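Local coordinates for protein 2-aminomuconic 6-semialdehyde dehydrogenase (Pseudomonas sp., PDB 7BZV) that catalyses the NAD+-dependent oxidation of 2-aminomuconic 6-semialdehyde to 2-aminomuconate in the meta-cleavage pathway of 2-aminophenol catabolism, working as a tetramer, at residues B[95-100]-B[280-285]; B[103-108]-B[445-450]; B[107-112]-B[156-161]; B[357-362]-B[368-373]. One frame throughout, in Å; residues are numbered along the deposited sequence.

Interaction 1: B[95-100]-B[280-285]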
loop_
_atom_site.group_PDB
_atom_site.type_symbol
_atom_site.label_atom_id
_atom_site.label_comp_id
_atom_site.label_asym_id
_atom_site.label_seq_id
_atom_site.Cartn_x
_atom_site.Cartn_y
_atom_site.Cartn_z
ATOM N N LEU B 95 -31.008 22.461 14.174
ATOM C CA LEU B 95 -31.338 21.508 13.122
ATOM C C LEU B 95 -30.326 21.579 11.993
ATOM O O LEU B 95 -29.910 20.544 11.455
ATOM C CB LEU B 95 -32.749 21.774 12.600
ATOM C CG LEU B 95 -33.242 20.921 11.430
ATOM C CD1 LEU B 95 -33.402 19.468 11.899
ATOM C CD2 LEU B 95 -34.569 21.462 10.868
ATOM N N SER B 96 -29.890 22.797 11.645
ATOM C CA SER B 96 -28.922 22.986 10.571
ATOM C C SER B 96 -27.613 22.248 10.841
ATOM O O SER B 96 -26.889 21.905 9.908
ATOM C CB SER B 96 -28.621 24.470 10.403
ATOM O OG SER B 96 -28.154 25.000 11.633
ATOM N N MET B 97 -27.280 22.037 12.103
ATOM C CA MET B 97 -26.085 21.285 12.470
ATOM C C MET B 97 -26.365 19.791 12.539
ATOM O O MET B 97 -25.657 18.987 11.921
ATOM C CB MET B 97 -25.570 21.797 13.815
ATOM C CG MET B 97 -24.341 21.053 14.386
ATOM S SD MET B 97 -22.966 21.867 13.599
ATOM C CE MET B 97 -21.444 20.951 14.044
ATOM N N ALA B 98 -27.383 19.417 13.315
ATOM C CA ALA B 98 -27.622 18.009 13.609
ATOM C C ALA B 98 -28.027 17.239 12.354
ATOM O O ALA B 98 -27.595 16.098 12.150
ATOM C CB ALA B 98 -28.668 17.899 14.715
ATOM N N ALA B 99 -28.789 17.862 11.466
ATOM C CA ALA B 99 -29.275 17.167 10.275
ATOM C C ALA B 99 -28.283 17.171 9.129
ATOM O O ALA B 99 -28.499 16.472 8.131
ATOM C CB ALA B 99 -30.585 17.786 9.796
ATOM N N THR B 100 -27.225 17.963 9.208
ATOM C CA THR B 100 -26.240 17.936 8.151
ATOM C C THR B 100 -24.917 17.347 8.594
ATOM O O THR B 100 -24.188 16.811 7.758
ATOM C CB THR B 100 -25.984 19.334 7.590
ATOM O OG1 THR B 100 -25.303 20.118 8.571
ATOM C CG2 THR B 100 -27.297 19.974 7.183
ATOM N N PHE B 280 -17.926 29.266 15.095
ATOM C CA PHE B 280 -19.203 29.263 15.812
ATOM C C PHE B 280 -20.067 28.042 15.523
ATOM O O PHE B 280 -21.110 27.873 16.156
ATOM C CB PHE B 280 -19.990 30.568 15.498
ATOM C CG PHE B 280 -19.206 31.822 15.759
ATOM C CD1 PHE B 280 -18.631 32.034 16.996
ATOM C CD2 PHE B 280 -19.024 32.780 14.758
ATOM C CE1 PHE B 280 -17.879 33.170 17.245
ATOM C CE2 PHE B 280 -18.257 33.911 14.996
ATOM C CZ PHE B 280 -17.696 34.112 16.246
ATOM N N LEU B 281 -19.655 27.159 14.620
ATOM C CA LEU B 281 -20.410 25.925 14.449
ATOM C C LEU B 281 -20.507 25.177 15.779
ATOM O O LEU B 281 -19.539 25.103 16.537
ATOM C CB LEU B 281 -19.743 25.038 13.387
ATOM C CG LEU B 281 -20.537 23.787 13.054
ATOM C CD1 LEU B 281 -21.840 24.174 12.338
ATOM C CD2 LEU B 281 -19.734 22.795 12.168
ATOM N N ASN B 282 -21.692 24.643 16.086
ATOM C CA ASN B 282 -21.886 23.925 17.356
ATOM C C ASN B 282 -21.573 24.843 18.540
ATOM O O ASN B 282 -21.112 24.396 19.604
ATOM C CB ASN B 282 -21.021 22.648 17.387
ATOM C CG ASN B 282 -21.589 21.554 18.286
ATOM O OD1 ASN B 282 -22.794 21.378 18.357
ATOM N ND2 ASN B 282 -20.715 20.767 18.898
ATOM N N SER B 283 -21.818 26.136 18.354
ATOM C CA SER B 283 -21.516 27.157 19.365
ATOM C C SER B 283 -20.063 27.091 19.802
ATOM O O SER B 283 -19.733 27.329 20.965
ATOM C CB SER B 283 -22.464 27.037 20.557
ATOM O OG SER B 283 -23.797 27.190 20.085
ATOM N N GLY B 284 -19.186 26.776 18.852
ATOM C CA GLY B 284 -17.778 26.760 19.170
ATOM C C GLY B 284 -17.311 25.557 19.967
ATOM O O GLY B 284 -16.159 25.545 20.430
ATOM N N GLN B 285 -18.162 24.536 20.117
ATOM C CA GLN B 285 -17.883 23.349 20.910
ATOM C C GLN B 285 -17.434 22.183 20.032
ATOM O O GLN B 285 -17.763 21.043 20.298
ATOM C CB GLN B 285 -19.118 22.937 21.710
ATOM C CG GLN B 285 -19.638 23.999 22.736
ATOM C CD GLN B 285 -21.047 23.693 23.245
ATOM O OE1 GLN B 285 -21.310 23.658 24.455
ATOM N NE2 GLN B 285 -21.959 23.485 22.324
#

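Interaction 2: B[103-108]-B[445-450]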
loop_
_atom_site.group_PDB
_atom_site.type_symbol
_atom_site.label_atom_id
_atom_site.label_comp_id
_atom_site.label_asym_id
_atom_site.label_seq_id
_atom_site.Cartn_x
_atom_site.Cartn_y
_atom_site.Cartn_z
ATOM N N ILE B 103 -25.945 13.609 12.445
ATOM C CA ILE B 103 -26.625 12.350 12.172
ATOM C C ILE B 103 -26.042 11.764 10.887
ATOM O O ILE B 103 -25.742 10.561 10.857
ATOM C CB ILE B 103 -28.146 12.530 12.090
ATOM C CG1 ILE B 103 -28.806 12.431 13.473
ATOM C CG2 ILE B 103 -28.756 11.445 11.232
ATOM C CD1 ILE B 103 -28.157 13.223 14.578
ATOM N N PRO B 104 -25.873 12.543 9.805
ATOM C CA PRO B 104 -25.315 11.938 8.579
ATOM C C PRO B 104 -23.893 11.408 8.738
ATOM O O PRO B 104 -23.621 10.299 8.277
ATOM C CB PRO B 104 -25.373 13.081 7.553
ATOM C CG PRO B 104 -26.583 13.942 8.053
ATOM C CD PRO B 104 -26.390 13.902 9.554
ATOM N N ARG B 105 -22.982 12.161 9.365
ATOM C CA ARG B 105 -21.646 11.631 9.631
ATOM C C ARG B 105 -21.690 10.463 10.608
ATOM O O ARG B 105 -20.919 9.504 10.480
ATOM C CB ARG B 105 -20.736 12.731 10.162
ATOM C CG ARG B 105 -20.466 13.849 9.100
ATOM C CD ARG B 105 -19.312 14.817 9.515
ATOM N NE ARG B 105 -19.224 15.999 8.644
ATOM C CZ ARG B 105 -18.260 16.925 8.703
ATOM N NH1 ARG B 105 -17.264 16.822 9.578
ATOM N NH2 ARG B 105 -18.276 17.955 7.868
ATOM N N GLY B 106 -22.587 10.497 11.578
ATOM C CA GLY B 106 -22.684 9.361 12.485
ATOM C C GLY B 106 -23.039 8.074 11.766
ATOM O O GLY B 106 -22.529 6.996 12.097
ATOM N N ILE B 107 -23.929 8.166 10.781
ATOM C CA ILE B 107 -24.302 6.997 9.992
ATOM C C ILE B 107 -23.168 6.605 9.058
ATOM O O ILE B 107 -22.873 5.419 8.877
ATOM C CB ILE B 107 -25.580 7.302 9.191
ATOM C CG1 ILE B 107 -26.805 7.363 10.102
ATOM C CG2 ILE B 107 -25.790 6.292 8.067
ATOM C CD1 ILE B 107 -28.001 8.139 9.430
ATOM N N ALA B 108 -22.519 7.603 8.453
ATOM C CA ALA B 108 -21.477 7.350 7.469
ATOM C C ALA B 108 -20.286 6.648 8.084
ATOM O O ALA B 108 -19.556 5.923 7.378
ATOM C CB ALA B 108 -21.006 8.649 6.826
ATOM N N THR B 445 -10.665 25.583 3.658
ATOM C CA THR B 445 -11.832 24.880 4.176
ATOM C C THR B 445 -11.578 24.659 5.670
ATOM O O THR B 445 -10.546 25.061 6.212
ATOM C CB THR B 445 -12.050 23.587 3.397
ATOM O OG1 THR B 445 -13.282 22.993 3.771
ATOM C CG2 THR B 445 -10.949 22.589 3.689
ATOM N N TRP B 446 -12.522 24.001 6.320
ATOM C CA TRP B 446 -12.452 23.701 7.746
ATOM C C TRP B 446 -13.432 22.555 8.002
ATOM O O TRP B 446 -14.520 22.539 7.429
ATOM C CB TRP B 446 -12.771 24.942 8.608
ATOM C CG TRP B 446 -12.846 24.554 10.046
ATOM C CD1 TRP B 446 -11.800 24.328 10.898
ATOM C CD2 TRP B 446 -14.042 24.281 10.793
ATOM N NE1 TRP B 446 -12.277 23.950 12.132
ATOM C CE2 TRP B 446 -13.650 23.908 12.087
ATOM C CE3 TRP B 446 -15.416 24.333 10.490
ATOM C CZ2 TRP B 446 -14.575 23.552 13.081
ATOM C CZ3 TRP B 446 -16.354 24.003 11.501
ATOM C CH2 TRP B 446 -15.910 23.586 12.772
ATOM N N PHE B 447 -13.014 21.566 8.801
ATOM C CA PHE B 447 -13.881 20.464 9.240
ATOM C C PHE B 447 -14.393 19.629 8.063
ATOM O O PHE B 447 -15.545 19.202 8.047
ATOM C CB PHE B 447 -15.041 21.019 10.085
ATOM C CG PHE B 447 -15.777 19.989 10.934
ATOM C CD1 PHE B 447 -15.119 18.889 11.471
ATOM C CD2 PHE B 447 -17.118 20.173 11.260
ATOM C CE1 PHE B 447 -15.772 18.003 12.286
ATOM C CE2 PHE B 447 -17.787 19.292 12.081
ATOM C CZ PHE B 447 -17.116 18.187 12.586
ATOM N N LEU B 448 -13.529 19.379 7.079
ATOM C CA LEU B 448 -13.770 18.370 6.032
ATOM C C LEU B 448 -13.040 17.083 6.408
ATOM O O LEU B 448 -11.793 17.073 6.539
ATOM C CB LEU B 448 -13.255 18.917 4.698
ATOM C CG LEU B 448 -14.042 19.401 3.492
ATOM C CD1 LEU B 448 -13.006 19.604 2.339
ATOM C CD2 LEU B 448 -15.083 18.392 3.156
ATOM N N ARG B 449 -13.789 15.995 6.622
ATOM C CA ARG B 449 -13.250 14.818 7.312
ATOM C C ARG B 449 -13.313 13.608 6.377
ATOM O O ARG B 449 -14.378 13.004 6.195
ATOM C CB ARG B 449 -14.020 14.563 8.614
ATOM C CG ARG B 449 -13.816 15.604 9.721
ATOM C CD ARG B 449 -12.543 15.243 10.487
ATOM N NE ARG B 449 -12.634 13.961 11.204
ATOM C CZ ARG B 449 -11.948 12.835 10.930
ATOM N NH1 ARG B 449 -11.072 12.705 9.921
ATOM N NH2 ARG B 449 -12.165 11.800 11.688
ATOM N N ASP B 450 -12.173 13.265 5.773
ATOM C CA ASP B 450 -12.060 12.073 4.930
ATOM C C ASP B 450 -11.772 10.877 5.837
ATOM O O ASP B 450 -10.664 10.721 6.363
ATOM C CB ASP B 450 -10.980 12.249 3.865
ATOM C CG ASP B 450 -10.910 11.050 2.868
ATOM O OD1 ASP B 450 -11.294 9.906 3.190
ATOM O OD2 ASP B 450 -10.461 11.237 1.732
#

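Interaction 3: B[107-112]-B[156-161]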
loop_
_atom_site.group_PDB
_atom_site.type_symbol
_atom_site.label_atom_id
_atom_site.label_comp_id
_atom_site.label_asym_id
_atom_site.label_seq_id
_atom_site.Cartn_x
_atom_site.Cartn_y
_atom_site.Cartn_z
ATOM N N ILE B 107 -23.929 8.166 10.781
ATOM C CA ILE B 107 -24.302 6.997 9.992
ATOM C C ILE B 107 -23.168 6.605 9.058
ATOM O O ILE B 107 -22.873 5.419 8.877
ATOM C CB ILE B 107 -25.580 7.302 9.191
ATOM C CG1 ILE B 107 -26.805 7.363 10.102
ATOM C CG2 ILE B 107 -25.790 6.292 8.067
ATOM C CD1 ILE B 107 -28.001 8.139 9.430
ATOM N N ALA B 108 -22.519 7.603 8.453
ATOM C CA ALA B 108 -21.477 7.350 7.469
ATOM C C ALA B 108 -20.286 6.648 8.084
ATOM O O ALA B 108 -19.556 5.923 7.378
ATOM C CB ALA B 108 -21.006 8.649 6.826
ATOM N N ASN B 109 -20.026 6.872 9.373
ATOM C CA ASN B 109 -18.930 6.137 10.004
ATOM C C ASN B 109 -19.079 4.641 9.799
ATOM O O ASN B 109 -18.093 3.935 9.529
ATOM C CB ASN B 109 -18.839 6.458 11.497
ATOM C CG ASN B 109 -18.217 7.828 11.744
ATOM O OD1 ASN B 109 -17.429 8.289 10.943
ATOM N ND2 ASN B 109 -18.592 8.483 12.830
ATOM N N PHE B 110 -20.289 4.120 9.966
ATOM C CA PHE B 110 -20.449 2.683 9.810
ATOM C C PHE B 110 -20.266 2.252 8.360
ATOM O O PHE B 110 -19.663 1.206 8.095
ATOM C CB PHE B 110 -21.799 2.286 10.331
ATOM C CG PHE B 110 -21.860 2.149 11.812
ATOM C CD1 PHE B 110 -21.298 1.052 12.442
ATOM C CD2 PHE B 110 -22.503 3.105 12.582
ATOM C CE1 PHE B 110 -21.377 0.903 13.811
ATOM C CE2 PHE B 110 -22.603 2.953 13.964
ATOM C CZ PHE B 110 -22.040 1.852 14.579
ATOM N N ARG B 111 -20.768 3.043 7.408
ATOM C CA ARG B 111 -20.593 2.673 5.999
ATOM C C ARG B 111 -19.141 2.782 5.563
ATOM O O ARG B 111 -18.646 1.935 4.805
ATOM C CB ARG B 111 -21.471 3.553 5.100
ATOM C CG ARG B 111 -22.919 3.245 5.290
ATOM C CD ARG B 111 -23.895 4.024 4.396
ATOM N NE ARG B 111 -25.230 3.499 4.630
ATOM C CZ ARG B 111 -26.350 4.231 4.638
ATOM N NH1 ARG B 111 -26.315 5.532 4.409
ATOM N NH2 ARG B 111 -27.504 3.635 4.858
ATOM N N ASN B 112 -18.450 3.839 5.980
ATOM C CA ASN B 112 -17.059 4.004 5.582
ATOM C C ASN B 112 -16.189 2.851 6.094
ATOM O O ASN B 112 -15.295 2.377 5.387
ATOM C CB ASN B 112 -16.515 5.333 6.104
ATOM C CG ASN B 112 -17.155 6.584 5.415
ATOM O OD1 ASN B 112 -16.835 7.722 5.767
ATOM N ND2 ASN B 112 -18.049 6.365 4.457
ATOM N N PRO B 156 -22.125 13.833 20.265
ATOM C CA PRO B 156 -22.389 12.528 20.900
ATOM C C PRO B 156 -22.444 11.361 19.917
ATOM O O PRO B 156 -21.692 10.386 20.065
ATOM C CB PRO B 156 -23.744 12.737 21.607
ATOM C CG PRO B 156 -23.864 14.225 21.802
ATOM C CD PRO B 156 -23.151 14.842 20.602
ATOM N N LEU B 157 -23.333 11.405 18.925
ATOM C CA LEU B 157 -23.433 10.257 18.031
ATOM C C LEU B 157 -22.200 10.133 17.141
ATOM O O LEU B 157 -21.676 9.030 16.948
ATOM C CB LEU B 157 -24.682 10.347 17.153
ATOM C CG LEU B 157 -24.883 9.159 16.220
ATOM C CD1 LEU B 157 -25.212 7.896 16.986
ATOM C CD2 LEU B 157 -25.994 9.496 15.220
ATOM N N LEU B 158 -21.748 11.247 16.577
ATOM C CA LEU B 158 -20.673 11.208 15.588
ATOM C C LEU B 158 -19.386 10.599 16.166
ATOM O O LEU B 158 -18.805 9.676 15.580
ATOM C CB LEU B 158 -20.438 12.618 15.077
ATOM C CG LEU B 158 -19.472 12.834 13.903
ATOM C CD1 LEU B 158 -19.698 14.277 13.394
ATOM C CD2 LEU B 158 -18.090 12.673 14.310
ATOM N N LEU B 159 -18.929 11.098 17.314
ATOM C CA LEU B 159 -17.701 10.577 17.931
ATOM C C LEU B 159 -17.902 9.203 18.557
ATOM O O LEU B 159 -16.956 8.406 18.617
ATOM C CB LEU B 159 -17.168 11.552 18.981
ATOM C CG LEU B 159 -16.550 12.807 18.336
ATOM C CD1 LEU B 159 -16.118 13.844 19.385
ATOM C CD2 LEU B 159 -15.387 12.445 17.410
ATOM N N LEU B 160 -19.106 8.895 19.034
ATOM C CA LEU B 160 -19.395 7.524 19.435
ATOM C C LEU B 160 -19.215 6.557 18.274
ATOM O O LEU B 160 -18.483 5.561 18.400
ATOM C CB LEU B 160 -20.809 7.435 20.006
ATOM C CG LEU B 160 -21.311 6.033 20.356
ATOM C CD1 LEU B 160 -20.376 5.378 21.371
ATOM C CD2 LEU B 160 -22.756 6.059 20.896
ATOM N N THR B 161 -19.899 6.791 17.141
ATOM C CA THR B 161 -19.781 5.818 16.066
ATOM C C THR B 161 -18.389 5.841 15.420
ATOM O O THR B 161 -17.989 4.850 14.803
ATOM C CB THR B 161 -20.870 6.010 14.996
ATOM O OG1 THR B 161 -20.706 7.273 14.344
ATOM C CG2 THR B 161 -22.263 5.922 15.627
#

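Interaction 4: B[357-362]-B[368-373]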
loop_
_atom_site.group_PDB
_atom_site.type_symbol
_atom_site.label_atom_id
_atom_site.label_comp_id
_atom_site.label_asym_id
_atom_site.label_seq_id
_atom_site.Cartn_x
_atom_site.Cartn_y
_atom_site.Cartn_z
ATOM N N GLY B 357 -21.539 38.540 26.043
ATOM C CA GLY B 357 -22.587 38.397 27.026
ATOM C C GLY B 357 -23.499 37.233 26.699
ATOM O O GLY B 357 -23.092 36.234 26.102
ATOM N N VAL B 358 -24.757 37.390 27.091
ATOM C CA VAL B 358 -25.753 36.331 27.027
ATOM C C VAL B 358 -26.954 36.891 26.280
ATOM O O VAL B 358 -27.410 37.984 26.620
ATOM C CB VAL B 358 -26.144 35.860 28.439
ATOM C CG1 VAL B 358 -27.332 34.910 28.371
ATOM C CG2 VAL B 358 -24.941 35.228 29.144
ATOM N N PRO B 359 -27.519 36.196 25.298
ATOM C CA PRO B 359 -28.775 36.681 24.713
ATOM C C PRO B 359 -29.899 36.646 25.740
ATOM O O PRO B 359 -29.943 35.784 26.623
ATOM C CB PRO B 359 -29.039 35.716 23.556
ATOM C CG PRO B 359 -28.365 34.426 23.985
ATOM C CD PRO B 359 -27.172 34.837 24.842
ATOM N N ARG B 360 -30.801 37.620 25.635
ATOM C CA ARG B 360 -32.037 37.629 26.415
ATOM C C ARG B 360 -33.208 37.414 25.465
ATOM O O ARG B 360 -33.429 38.213 24.550
ATOM C CB ARG B 360 -32.224 38.934 27.188
ATOM C CG ARG B 360 -33.471 38.917 28.100
ATOM C CD ARG B 360 -33.926 40.327 28.449
ATOM N NE ARG B 360 -35.329 40.415 28.850
ATOM C CZ ARG B 360 -36.342 40.616 28.012
ATOM N NH1 ARG B 360 -36.115 40.746 26.711
ATOM N NH2 ARG B 360 -37.583 40.690 28.477
ATOM N N PHE B 361 -33.953 36.342 25.683
ATOM C CA PHE B 361 -35.086 36.028 24.831
ATOM C C PHE B 361 -36.428 36.448 25.413
ATOM O O PHE B 361 -37.391 36.602 24.647
ATOM C CB PHE B 361 -35.129 34.531 24.569
ATOM C CG PHE B 361 -33.905 34.005 23.890
ATOM C CD1 PHE B 361 -33.770 34.097 22.508
ATOM C CD2 PHE B 361 -32.895 33.409 24.627
ATOM C CE1 PHE B 361 -32.626 33.566 21.867
ATOM C CE2 PHE B 361 -31.759 32.891 24.003
ATOM C CZ PHE B 361 -31.619 32.983 22.632
ATOM N N GLY B 362 -36.520 36.603 26.732
ATOM C CA GLY B 362 -37.783 36.943 27.350
ATOM C C GLY B 362 -38.722 35.779 27.545
ATOM O O GLY B 362 -39.931 35.990 27.700
ATOM N N GLY B 368 -32.131 28.419 30.056
ATOM C CA GLY B 368 -31.191 27.577 29.350
ATOM C C GLY B 368 -29.781 28.131 29.448
ATOM O O GLY B 368 -29.494 29.074 30.188
ATOM N N ALA B 369 -28.880 27.528 28.672
ATOM C CA ALA B 369 -27.461 27.818 28.839
ATOM C C ALA B 369 -26.883 28.548 27.631
ATOM O O ALA B 369 -25.925 28.068 27.002
ATOM C CB ALA B 369 -26.690 26.520 29.090
ATOM N N TRP B 370 -27.423 29.725 27.322
ATOM C CA TRP B 370 -27.031 30.416 26.105
ATOM C C TRP B 370 -25.866 31.381 26.339
ATOM O O TRP B 370 -25.668 31.905 27.435
ATOM C CB TRP B 370 -28.208 31.190 25.520
ATOM C CG TRP B 370 -29.416 30.370 25.177
ATOM C CD1 TRP B 370 -30.339 29.855 26.045
ATOM C CD2 TRP B 370 -29.843 29.991 23.869
ATOM N NE1 TRP B 370 -31.299 29.161 25.359
ATOM C CE2 TRP B 370 -31.022 29.231 24.018
ATOM C CE3 TRP B 370 -29.343 30.217 22.583
ATOM C CZ2 TRP B 370 -31.711 28.706 22.934
ATOM C CZ3 TRP B 370 -30.034 29.694 21.507
ATOM C CH2 TRP B 370 -31.201 28.951 21.686
ATOM N N VAL B 371 -25.118 31.644 25.260
ATOM C CA VAL B 371 -24.059 32.649 25.253
ATOM C C VAL B 371 -23.943 33.243 23.847
ATOM O O VAL B 371 -24.252 32.594 22.851
ATOM C CB VAL B 371 -22.722 32.018 25.710
ATOM C CG1 VAL B 371 -22.255 30.976 24.684
ATOM C CG2 VAL B 371 -21.697 33.079 25.913
ATOM N N GLU B 372 -23.461 34.478 23.767
ATOM C CA GLU B 372 -23.306 35.171 22.490
ATOM C C GLU B 372 -22.024 34.741 21.755
ATOM O O GLU B 372 -20.962 34.589 22.373
ATOM C CB GLU B 372 -23.249 36.674 22.705
ATOM C CG GLU B 372 -24.535 37.265 23.236
ATOM C CD GLU B 372 -24.396 38.740 23.492
ATOM O OE1 GLU B 372 -23.301 39.162 23.929
ATOM O OE2 GLU B 372 -25.377 39.468 23.258
ATOM N N PRO B 373 -22.086 34.639 20.434
ATOM C CA PRO B 373 -20.848 34.506 19.651
ATOM C C PRO B 373 -19.969 35.732 19.860
ATOM O O PRO B 373 -20.432 36.872 19.773
ATOM C CB PRO B 373 -21.349 34.384 18.210
ATOM C CG PRO B 373 -22.746 35.022 18.219
ATOM C CD PRO B 373 -23.288 34.746 19.584
#

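Interaction 1: B[95-100]-B[280-285]
Met97, in the first turn of helix 95-119, meets Leu281 and Asn282 where helix 268-280 gives way to the loop beginning at Leu281 in the aldehyde dehydrogenase fold. The loop leads, as in other members of the family, into the segment that probably carries the nucleophilic cysteine, so the contact packs the approach to it. The Met97 CB points at the loop, and CG stands opposite the backbone N (chi1 177°), carrying the chain straight out from the helix. Neither CB nor CG comes close to the loop; the chain then bends at chi2 (85°), which lays SD beside the branched end of Leu281. The modelled approach of SD and CE to that isobutyl group is implausibly short, so the exact fit there is doubtful, although the two apolar groups evidently lie against each other. Beyond SD the chain is straight again, and the methyl CE ends 3.8 Å from Asn282 CB, touching the base of that side chain and leaving its amide to other partners. Asn282 OD1 binds Lys93, while ND2 binds the main-chain oxygen of Asn154.

The loop has its own internal bracing. Residues 282 to 284 all adopt left-handed phi/psi values, and the turn is tied by Gly284 N to Leu281 O at 2.9 Å. Asn282 O is gripped twice from opposite faces of its carbonyl plane: Gln285 N reaches it on one face at 3.0 Å, and Gln285 NE2 on the other, also at 3.0 Å.

Interaction 2: B[103-108]-B[445-450]
Arg105 reaches from helix 95-119 to Phe447, in the loop that follows strand 440-443 at the border of the seven-stranded sheet of the aldehyde dehydrogenase fold. Hydrogen bonding comes first: Arg105 NH2 donates to Phe447 O at 3.0 Å, with the carbonyl lying near the guanidinium plane and pointing almost straight at the nitrogen (C=O...N 175°). NH1 adds a weak bond to the same oxygen at 3.3 Å, so both terminal nitrogens share one acceptor. The side chain, extended from CG to NE, spans the gap between the backbones.

The second element is a cation-pi interaction. Arg105 CZ sits 4.2 Å from the centroid of the Phe447 ring, with NH1 over the middle of one face; the planes are inclined by 48°, so this is no flat stack. Phe447 has left-handed backbone angles and offers ring and carbonyl to the same guanidinium.

Van der Waals packing adds a smaller share. The charged end of Arg449 turns away toward Phe455 and Trp162, with which it makes cation-pi contacts of its own. What Arg449 presents to the Arg105 guanidinium is a methylene, oblique to its plane: Arg449 CG lies 3.7 Å from Arg105 NH1.

Interaction 3: B[107-112]-B[156-161]
Thr161 and Asn109 bury most of the surface here, meeting where helices 95-119 and 156-169 run side by side in the same direction. The axes of the two short segments are 8.9 Å apart and only 18° from parallel. Asn109 ND2 gives a nearly straight hydrogen bond (168°) to Thr161 OG1 at 2.9 Å, with the oxygen lying in the plane of the amide. The hydroxyl is placed for this by a chi1 of 65°, which sets OG1 between the backbone N and the carbonyl carbon. OG1 is also hydrogen-bonded to the main-chain carbonyl of Gly106, one turn before Asn109 on helix 95-119, so this buried hydroxyl has two partners across the helix pair. Leu158 O is close to ND2 as well, but the angle is too poor for a bond.

The other branch of Thr161 is apolar. Its methyl CG2 lies 3.4 Å from Phe110 CE2 and meets the ring obliquely, so the threonine turns a polar arm to one residue of the opposing helix and an apolar one to the next.

Around this pair, Phe110 also packs on Met193 of helix 184-196 and on Leu69 and Met76 of helix 62-78. Helix 156-169 itself is the connection of a beta-alpha-beta unit between the parallel neighbouring strands 134-150 and 173-177, part of the Rossmann-like sheet with which this family binds NAD, and helix 95-119 packs alongside it.

Interaction 4: B[357-362]-B[368-373]
Gly357 N donates to Glu372 OE1 at 2.8 Å, a short bond although its angle at the hydrogen is only 134°. The glycine is held at its carbonyl too: Glu372 N binds Gly357 O at 2.9 Å, and this bond is straighter (163°). One residue thus grips the other with both main chain and side chain. CG lies beside the glutamate's own backbone N (chi1 -66°), and from there the extended chain carries the carboxylate along Gly357 to its N, with Glu372 CG 3.4 Å from Gly357 O.

Further along, the ring of Pro359 comes up to the base of the tryptophan, CG lying 3.6 Å from Trp370 CB. All of this occurs within the long excursion that joins strand 351-354 to its antiparallel neighbour 374-377 at the border of the seven-stranded sheet, where both arms leave regular strand geometry and are drawn together again by these contacts. Val371, between the two gripping points, turns its own side chain toward Leu339 and Phe342 of helix 332-348.

Farthest from the strands, the aromatic rings form a T-shaped pair: an edge of Phe361 points at a face of Trp370, the planes inclined by 61° and the centroid of the six-membered ring 4.6 Å from that of Phe361. Trp370 NE1 is bound to Ile26 O, fixing the indole, and Phe361 CE2 rests 3.5 Å from Trp370 CD2.

How the interactions relate
Interactions 1, 2 and 3 are strung along helix 95-119, which offers successive turns to the loop after helix 268-280, to the loop after strand 440-443 and to helix 156-169. Interactions 2 and 3, centres about 9 Å apart, share Ile107 and Ala108; interactions 1 and 2, about 12 Å apart, touch through Leu281 and Trp446. The helix thereby links the Rossmann-like part of the fold to loops adjoining strands of the seven-stranded sheet. Along the chain the segments of interactions 1 and 2 alternate, and interaction 3 falls between those of interaction 1. Interaction 4 follows interaction 1 but precedes 445-450; it lies at the sheet's far border, where Pro373 packs on Phe280 of interaction 1.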